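Local coordinates for protein trans-2-enoyl-CoA reductase [NADH] (Treponema denticola ATCC 35405, PDB 4GGO) that catalyses the NADH-dependent reduction of the carbon-carbon double bond of trans-2-enoyl-CoA thioesters such as crotonyl-CoA, a step of bacterial fatty acid synthesis, at residues H162-L166 with A200-M205; E42-K48 with L323-D327; M5-P9 with Y391-V395. One frame throughout, in Å; residues are numbered along the deposited sequence.

Contact 1. Residues H162-L166 with A200-M205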
loop_
_atom_site.group_PDB
_atom_site.type_symbol
_atom_site.label_atom_id
_atom_site.label_comp_id
_atom_site.label_asym_id
_atom_site.label_seq_id
_atom_site.Cartn_x
_atom_site.Cartn_y
_atom_site.Cartn_z
ATOM N N HIS A 162 5.543 19.889 -3.399
ATOM C CA HIS A 162 4.104 19.979 -3.180
ATOM C C HIS A 162 3.686 19.142 -1.977
ATOM O O HIS A 162 4.212 18.052 -1.760
ATOM C CB HIS A 162 3.346 19.523 -4.426
ATOM C CG HIS A 162 3.619 20.357 -5.638
ATOM N ND1 HIS A 162 3.068 21.606 -5.819
ATOM C CD2 HIS A 162 4.384 20.120 -6.731
ATOM C CE1 HIS A 162 3.480 22.104 -6.971
ATOM N NE2 HIS A 162 4.280 21.222 -7.545
ATOM N N LYS A 163 2.740 19.658 -1.200
ATOM C CA LYS A 163 2.248 18.962 -0.017
ATOM C C LYS A 163 0.769 18.612 -0.153
ATOM O O LYS A 163 -0.054 19.471 -0.465
ATOM C CB LYS A 163 2.480 19.812 1.236
ATOM C CG LYS A 163 3.896 19.733 1.780
ATOM C CD LYS A 163 4.149 20.770 2.861
ATOM C CE LYS A 163 4.898 21.972 2.303
ATOM N NZ LYS A 163 5.210 22.973 3.360
ATOM N N SER A 164 0.438 17.346 0.079
ATOM C CA SER A 164 -0.947 16.895 -0.013
ATOM C C SER A 164 -1.687 17.111 1.301
ATOM O O SER A 164 -1.081 17.116 2.373
ATOM C CB SER A 164 -1.008 15.417 -0.409
ATOM O OG SER A 164 -0.459 14.594 0.605
ATOM N N VAL A 165 -2.999 17.299 1.208
ATOM C CA VAL A 165 -3.847 17.403 2.389
ATOM C C VAL A 165 -5.003 16.411 2.292
ATOM O O VAL A 165 -5.353 15.954 1.203
ATOM C CB VAL A 165 -4.417 18.826 2.568
ATOM C CG1 VAL A 165 -3.292 19.853 2.598
ATOM C CG2 VAL A 165 -5.411 19.147 1.461
ATOM N N LEU A 166 -5.587 16.073 3.437
ATOM C CA LEU A 166 -6.725 15.165 3.482
ATOM C C LEU A 166 -7.937 15.909 4.022
ATOM O O LEU A 166 -8.262 15.802 5.205
ATOM C CB LEU A 166 -6.415 13.967 4.379
ATOM C CG LEU A 166 -5.085 13.250 4.142
ATOM C CD1 LEU A 166 -4.932 12.084 5.105
ATOM C CD2 LEU A 166 -4.971 12.778 2.702
ATOM N N ALA A 200 -2.312 20.856 -5.137
ATOM C CA ALA A 200 -1.131 20.212 -4.574
ATOM C C ALA A 200 -1.380 18.735 -4.286
ATOM O O ALA A 200 -0.512 17.895 -4.521
ATOM C CB ALA A 200 -0.686 20.933 -3.309
ATOM N N THR A 201 -2.568 18.424 -3.778
ATOM C CA THR A 201 -2.931 17.045 -3.468
ATOM C C THR A 201 -2.965 16.191 -4.732
ATOM O O THR A 201 -2.481 15.058 -4.738
ATOM C CB THR A 201 -4.290 16.969 -2.743
ATOM O OG1 THR A 201 -4.218 17.710 -1.519
ATOM C CG2 THR A 201 -4.656 15.524 -2.431
ATOM N N VAL A 202 -3.528 16.743 -5.802
ATOM C CA VAL A 202 -3.553 16.064 -7.094
ATOM C C VAL A 202 -2.136 15.889 -7.634
ATOM O O VAL A 202 -1.803 14.855 -8.217
ATOM C CB VAL A 202 -4.412 16.834 -8.121
ATOM C CG1 VAL A 202 -4.333 16.180 -9.492
ATOM C CG2 VAL A 202 -5.857 16.915 -7.650
ATOM N N LYS A 203 -1.302 16.904 -7.428
ATOM C CA LYS A 203 0.096 16.856 -7.845
ATOM C C LYS A 203 0.834 15.704 -7.177
ATOM O O LYS A 203 1.688 15.063 -7.789
ATOM C CB LYS A 203 0.796 18.176 -7.512
ATOM C CG LYS A 203 0.944 19.125 -8.688
ATOM C CD LYS A 203 1.902 18.561 -9.724
ATOM C CE LYS A 203 2.085 19.517 -10.890
ATOM N NZ LYS A 203 2.994 18.956 -11.928
ATOM N N VAL A 204 0.493 15.441 -5.920
ATOM C CA VAL A 204 1.185 14.427 -5.134
ATOM C C VAL A 204 0.538 13.045 -5.249
ATOM O O VAL A 204 1.232 12.038 -5.388
ATOM C CB VAL A 204 1.265 14.839 -3.648
ATOM C CG1 VAL A 204 1.946 13.758 -2.828
ATOM C CG2 VAL A 204 2.004 16.160 -3.503
ATOM N N MET A 205 -0.790 13.002 -5.204
ATOM C CA MET A 205 -1.504 11.728 -5.142
ATOM C C MET A 205 -2.182 11.317 -6.452
ATOM O O MET A 205 -2.774 10.242 -6.537
ATOM C CB MET A 205 -2.527 11.751 -4.005
ATOM C CG MET A 205 -1.923 12.043 -2.641
ATOM S SD MET A 205 -3.160 12.087 -1.332
ATOM C CE MET A 205 -3.825 10.427 -1.437
#

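Contact 2. Residues E42-K48 with L323-D327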
loop_
_atom_site.group_PDB
_atom_site.type_symbol
_atom_site.label_atom_id
_atom_site.label_comp_id
_atom_site.label_asym_id
_atom_site.label_seq_id
_atom_site.Cartn_x
_atom_site.Cartn_y
_atom_site.Cartn_z
ATOM N N GLU A 42 -1.469 -25.523 -7.943
ATOM C CA GLU A 42 -2.853 -25.663 -8.378
ATOM C C GLU A 42 -3.513 -24.318 -8.677
ATOM O O GLU A 42 -4.267 -24.194 -9.643
ATOM C CB GLU A 42 -3.671 -26.452 -7.348
ATOM C CG GLU A 42 -5.182 -26.407 -7.561
ATOM C CD GLU A 42 -5.622 -26.951 -8.914
ATOM O OE1 GLU A 42 -4.821 -27.634 -9.591
ATOM O OE2 GLU A 42 -6.782 -26.695 -9.303
ATOM N N VAL A 43 -3.230 -23.317 -7.850
ATOM C CA VAL A 43 -3.734 -21.970 -8.091
ATOM C C VAL A 43 -3.157 -21.404 -9.389
ATOM O O VAL A 43 -3.866 -20.775 -10.175
ATOM C CB VAL A 43 -3.411 -21.019 -6.912
ATOM C CG1 VAL A 43 -3.662 -19.567 -7.298
ATOM C CG2 VAL A 43 -4.226 -21.400 -5.683
ATOM N N LYS A 44 -1.870 -21.653 -9.618
ATOM C CA LYS A 44 -1.178 -21.130 -10.795
ATOM C C LYS A 44 -1.488 -21.906 -12.072
ATOM O O LYS A 44 -1.313 -21.388 -13.175
ATOM C CB LYS A 44 0.337 -21.113 -10.566
ATOM C CG LYS A 44 0.811 -20.005 -9.646
ATOM C CD LYS A 44 2.326 -19.998 -9.507
ATOM C CE LYS A 44 2.820 -21.210 -8.737
ATOM N NZ LYS A 44 4.286 -21.148 -8.494
ATOM N N ALA A 45 -1.944 -23.145 -11.915
ATOM C CA ALA A 45 -2.177 -24.044 -13.044
ATOM C C ALA A 45 -3.111 -23.461 -14.101
ATOM O O ALA A 45 -4.212 -23.010 -13.790
ATOM C CB ALA A 45 -2.713 -25.379 -12.549
ATOM N N GLY A 46 -2.656 -23.467 -15.351
ATOM C CA GLY A 46 -3.480 -23.044 -16.469
ATOM C C GLY A 46 -3.600 -21.542 -16.631
ATOM O O GLY A 46 -4.376 -21.060 -17.456
ATOM N N ALA A 47 -2.833 -20.796 -15.845
ATOM C CA ALA A 47 -2.855 -19.341 -15.925
ATOM C C ALA A 47 -1.472 -18.792 -16.240
ATOM O O ALA A 47 -0.461 -19.441 -15.975
ATOM C CB ALA A 47 -3.379 -18.745 -14.627
ATOM N N LYS A 48 -1.432 -17.590 -16.807
ATOM C CA LYS A 48 -0.166 -16.920 -17.071
ATOM C C LYS A 48 0.480 -16.487 -15.759
ATOM O O LYS A 48 -0.105 -16.649 -14.687
ATOM C CB LYS A 48 -0.370 -15.715 -17.990
ATOM C CG LYS A 48 -0.954 -16.070 -19.348
ATOM C CD LYS A 48 -0.945 -14.876 -20.288
ATOM C CE LYS A 48 -1.429 -15.266 -21.675
ATOM N NZ LYS A 48 -1.340 -14.132 -22.637
ATOM N N LEU A 323 -5.415 -10.595 -11.990
ATOM C CA LEU A 323 -4.365 -10.431 -12.988
ATOM C C LEU A 323 -4.073 -11.718 -13.755
ATOM O O LEU A 323 -3.997 -11.712 -14.984
ATOM C CB LEU A 323 -3.082 -9.913 -12.333
ATOM C CG LEU A 323 -3.201 -8.617 -11.527
ATOM C CD1 LEU A 323 -1.846 -8.209 -10.969
ATOM C CD2 LEU A 323 -3.794 -7.506 -12.380
ATOM N N TYR A 324 -3.908 -12.819 -13.031
ATOM C CA TYR A 324 -3.509 -14.078 -13.654
ATOM C C TYR A 324 -4.519 -15.187 -13.379
ATOM O O TYR A 324 -4.298 -16.051 -12.529
ATOM C CB TYR A 324 -2.103 -14.473 -13.193
ATOM C CG TYR A 324 -1.098 -13.358 -13.384
ATOM C CD1 TYR A 324 -0.523 -13.120 -14.626
ATOM C CD2 TYR A 324 -0.739 -12.531 -12.327
ATOM C CE1 TYR A 324 0.387 -12.095 -14.808
ATOM C CE2 TYR A 324 0.170 -11.503 -12.499
ATOM C CZ TYR A 324 0.730 -11.290 -13.741
ATOM O OH TYR A 324 1.636 -10.270 -13.916
ATOM N N ARG A 325 -5.627 -15.145 -14.112
ATOM C CA ARG A 325 -6.711 -16.108 -13.952
ATOM C C ARG A 325 -6.668 -17.182 -15.031
ATOM O O ARG A 325 -6.087 -16.986 -16.098
ATOM C CB ARG A 325 -8.060 -15.395 -14.019
ATOM C CG ARG A 325 -8.285 -14.368 -12.928
ATOM C CD ARG A 325 -9.406 -13.423 -13.312
ATOM N NE ARG A 325 -10.627 -14.134 -13.673
ATOM C CZ ARG A 325 -11.610 -14.408 -12.822
ATOM N NH1 ARG A 325 -11.515 -14.029 -11.555
ATOM N NH2 ARG A 325 -12.689 -15.060 -13.237
ATOM N N LYS A 326 -7.306 -18.313 -14.750
ATOM C CA LYS A 326 -7.374 -19.414 -15.703
ATOM C C LYS A 326 -8.224 -19.060 -16.923
ATOM O O LYS A 326 -8.052 -19.641 -17.992
ATOM C CB LYS A 326 -7.921 -20.674 -15.028
ATOM C CG LYS A 326 -7.129 -21.123 -13.807
ATOM C CD LYS A 326 -7.756 -22.351 -13.164
ATOM C CE LYS A 326 -7.166 -22.628 -11.788
ATOM N NZ LYS A 326 -5.706 -22.910 -11.841
ATOM N N ASP A 327 -9.141 -18.108 -16.765
ATOM C CA ASP A 327 -9.989 -17.700 -17.884
ATOM C C ASP A 327 -9.359 -16.583 -18.718
ATOM O O ASP A 327 -9.911 -16.170 -19.737
ATOM C CB ASP A 327 -11.406 -17.326 -17.421
ATOM C CG ASP A 327 -11.420 -16.238 -16.357
ATOM O OD1 ASP A 327 -10.468 -15.433 -16.290
ATOM O OD2 ASP A 327 -12.403 -16.185 -15.588
HETATM O O HOH W 1 -3.726 -15.786 -16.897
#

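Contact 3. Residues M5-P9 with Y391-V395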
loop_
_atom_site.group_PDB
_atom_site.type_symbol
_atom_site.label_atom_id
_atom_site.label_comp_id
_atom_site.label_asym_id
_atom_site.label_seq_id
_atom_site.Cartn_x
_atom_site.Cartn_y
_atom_site.Cartn_z
ATOM N N MET A 5 20.208 -1.865 22.984
ATOM C CA MET A 5 19.175 -1.504 23.948
ATOM C C MET A 5 17.863 -2.221 23.636
ATOM O O MET A 5 17.631 -2.641 22.502
ATOM C CB MET A 5 18.956 0.010 23.956
ATOM C CG MET A 5 18.433 0.579 22.646
ATOM S SD MET A 5 17.987 2.325 22.775
ATOM C CE MET A 5 17.588 2.704 21.070
ATOM N N ILE A 6 17.015 -2.371 24.649
ATOM C CA ILE A 6 15.695 -2.962 24.458
ATOM C C ILE A 6 14.815 -2.016 23.648
ATOM O O ILE A 6 14.563 -0.883 24.058
ATOM C CB ILE A 6 15.011 -3.271 25.803
ATOM C CG1 ILE A 6 15.702 -4.446 26.498
ATOM C CG2 ILE A 6 13.538 -3.578 25.593
ATOM C CD1 ILE A 6 15.075 -4.830 27.821
ATOM N N VAL A 7 14.350 -2.484 22.493
ATOM C CA VAL A 7 13.573 -1.641 21.592
ATOM C C VAL A 7 12.069 -1.832 21.758
ATOM O O VAL A 7 11.528 -2.905 21.489
ATOM C CB VAL A 7 13.966 -1.867 20.122
ATOM C CG1 VAL A 7 13.033 -1.100 19.196
ATOM C CG2 VAL A 7 15.408 -1.447 19.898
ATOM N N LYS A 8 11.407 -0.771 22.207
ATOM C CA LYS A 8 9.963 -0.760 22.381
ATOM C C LYS A 8 9.375 0.321 21.473
ATOM O O LYS A 8 10.096 1.218 21.040
ATOM C CB LYS A 8 9.617 -0.491 23.847
ATOM C CG LYS A 8 10.000 -1.621 24.798
ATOM C CD LYS A 8 9.276 -2.910 24.435
ATOM C CE LYS A 8 9.163 -3.860 25.623
ATOM N NZ LYS A 8 10.405 -4.642 25.874
ATOM N N PRO A 9 8.071 0.232 21.163
ATOM C CA PRO A 9 7.476 1.246 20.282
ATOM C C PRO A 9 7.482 2.643 20.896
ATOM O O PRO A 9 7.189 2.807 22.080
ATOM C CB PRO A 9 6.035 0.752 20.101
ATOM C CG PRO A 9 5.784 -0.140 21.267
ATOM C CD PRO A 9 7.096 -0.806 21.537
ATOM N N TYR A 391 11.399 -9.309 22.030
ATOM C CA TYR A 391 11.198 -7.904 22.411
ATOM C C TYR A 391 11.834 -7.508 23.747
ATOM O O TYR A 391 12.257 -6.362 23.921
ATOM C CB TYR A 391 9.717 -7.499 22.351
ATOM C CG TYR A 391 9.163 -7.457 20.947
ATOM C CD1 TYR A 391 9.666 -6.569 20.011
ATOM C CD2 TYR A 391 8.137 -8.305 20.558
ATOM C CE1 TYR A 391 9.166 -6.526 18.729
ATOM C CE2 TYR A 391 7.631 -8.268 19.277
ATOM C CZ TYR A 391 8.154 -7.380 18.367
ATOM O OH TYR A 391 7.654 -7.337 17.090
ATOM N N GLU A 392 11.903 -8.448 24.683
ATOM C CA GLU A 392 12.612 -8.215 25.936
ATOM C C GLU A 392 14.102 -8.458 25.730
ATOM O O GLU A 392 14.923 -8.137 26.587
ATOM C CB GLU A 392 12.066 -9.108 27.054
ATOM C CG GLU A 392 10.594 -8.880 27.377
ATOM C CD GLU A 392 10.319 -7.512 27.983
ATOM O OE1 GLU A 392 11.277 -6.839 28.422
ATOM O OE2 GLU A 392 9.138 -7.111 28.023
ATOM N N ALA A 393 14.438 -9.038 24.583
ATOM C CA ALA A 393 15.825 -9.161 24.163
ATOM C C ALA A 393 16.239 -7.855 23.495
ATOM O O ALA A 393 15.503 -7.316 22.668
ATOM C CB ALA A 393 15.988 -10.325 23.203
ATOM N N GLU A 394 17.418 -7.351 23.844
ATOM C CA GLU A 394 17.867 -6.063 23.320
ATOM C C GLU A 394 18.503 -6.173 21.937
ATOM O O GLU A 394 19.114 -7.187 21.599
ATOM C CB GLU A 394 18.823 -5.373 24.301
ATOM C CG GLU A 394 20.269 -5.837 24.227
ATOM C CD GLU A 394 21.156 -5.147 25.247
ATOM O OE1 GLU A 394 22.066 -5.810 25.787
ATOM O OE2 GLU A 394 20.949 -3.942 25.504
ATOM N N VAL A 395 18.342 -5.121 21.140
ATOM C CA VAL A 395 18.909 -5.070 19.798
ATOM C C VAL A 395 20.342 -4.545 19.845
ATOM O O VAL A 395 20.599 -3.455 20.355
ATOM C CB VAL A 395 18.058 -4.187 18.868
ATOM C CG1 VAL A 395 18.660 -4.145 17.472
ATOM C CG2 VAL A 395 16.627 -4.702 18.819
HETATM O O HOH W 2 13.595 -5.341 22.149
#

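Contact 1. Residues H162-L166 with A200-M205
The imidazole of H162 carries the aliphatic stem of K203 on one face: CG of K203 sits 4.0 Å from the centroid of the H162 ring and only 8° off its normal, a CH-pi contact. K203 CB lies over the same face, nearer H162 CG. The lysine chain bends at chi2, and its ammonium runs on past the ring to salt bridges with E208 and D155. At the base of the side chain H162 CB meets V204 CG2 at 3.7 Å. These contacts lay the end of strand 161-163, which pairs with strand 152-154 in a two-stranded antiparallel hairpin, across the C-terminal part of helix 195-205 in the catalytic region. Beyond the strand, V165 N donates an almost straight bond (174°) to T201 OG1 at 3.0 Å. That hydroxyl stands beside its own backbone N (chi1 -60°), where it also bonds to E197 O. S164 CB touches T201 CA, M205 SD and, at 4.0 Å, V204 CB, while its OG bonds to P151 O. A200 CB packs against K163 O at 3.3 Å. At the far end L166 CD2 approaches M205 SD at 4.5 Å; the leucine side chain lies about 6 Å from that of Y244, the probable proton donor.

Contact 2. Residues E42-K48 with L323-D327
K326 stretches its side chain alongside the carbonyl of A45, with CG, CD and CE all within 3.7 Å of A45 O, and delivers its ammonium to the end of helix 41-44. The chain is extended through chi2 and chi3 and turns at chi4 (-62°), which brings NZ back over the helix terminus. Backbone carbonyls receive it there. E42 O accepts at 2.9 Å from K326 NZ, with the nitrogen in the carbonyl plane and a C=O...N angle of 159°. V43 O is met at 3.3 Å by the same NZ, but from 68° above its carbonyl plane. A45 O lies 2.5 Å from K326 NZ, too short to be taken at face value. The positive charge may also be favoured by the carbonyl-rich helix end, and the carboxylate of E42 lies close by without touching it.

The chain then makes a type II beta turn from K44 to A47, which includes A45, is closed by A47 N to K44 O and carries G46 at positive phi. Past it, A47 CB rests against two carbonyls, 3.5 Å from both Y324 O and R325 O. K48 O reaches Y324 CB at 3.3 Å, and one water links K48 N to R325 O. Within 323-327, R325 grips D327 side-on through NE and NH2, one to each carboxylate oxygen on its syn side.

With A45 the first residue to leave helical backbone angles, this is a lysine ammonium gathered onto the carbonyls at the C-terminal end of a short helix, joining the NADH-binding region to the loop after helix 311-323.

Contact 3. Residues M5-P9 with Y391-V395
M5 and V395 meet through their backbones, V395 N donating to M5 O at 2.9 Å with an N-H...O angle of 152°, while M5 N returns a weak bond to V395 O. Together they tie the first modelled residues to a loop near the C-terminus, two irregular chains that run antiparallel and pair briefly like strands. A second weak bond, 3.3 Å long, runs from M5 N to E394 OE2. E394 CG is wedged between its own backbone N and carbonyl carbon (chi1 82°), and the extended chain beyond it carries the carboxylate alongside M5.

On the buried side V7 CG2 packs against V395 CG2 at 3.6 Å, the two valines crossing obliquely. I6 covers the more exposed side: its CG2 branch lies over Y391 O, and CD1 reaches E392 O, each at 3.5 Å. The Lys-Glu pair closes this end. K8, bent at chi2 and chi4, curls its ammonium back to make a long salt bridge, K8 NZ to E392 OE1 3.5 Å. The same K8 NZ bonds to Y391 O at 3.2 Å, coming from 62° above the carbonyl plane. Between the two chains a water accepts from V7 N at 3.0 Å and lies near the carbonyl oxygens of Y391 and A393.

Further out, V395 rests on P21 and Q22 of helix 21-38, and V7 packs on H20 and F398. The Y391 ring meets H20 edge-to-face, and Y391 OH bonds to G383 O and V386 N, which anchors the tyrosine ring.

How the contacts relate
The three contacts are remote from one another and none touch. The centres of contacts 1 and 2 lie about 38 Å apart. Contact 3 is centred about 37 Å from contact 1. It is centred about 43 Å from contact 2. Along the chain they are concentric: contact 3 joins regions near the two ends, contact 2 lies within that span, and contact 1, the most local, falls inside both. Contacts 1 and 2 sit on opposite sides of the chain's centre. Contact 1 belongs to the catalytic region, near Y244, whereas contacts 2 and 3 both tie the N-terminal NADH-binding region to segments late in the sequence, away from the NADH and substrate sites. The long-range pair thus links early and late parts of a single-chain Rossmann-type enzyme.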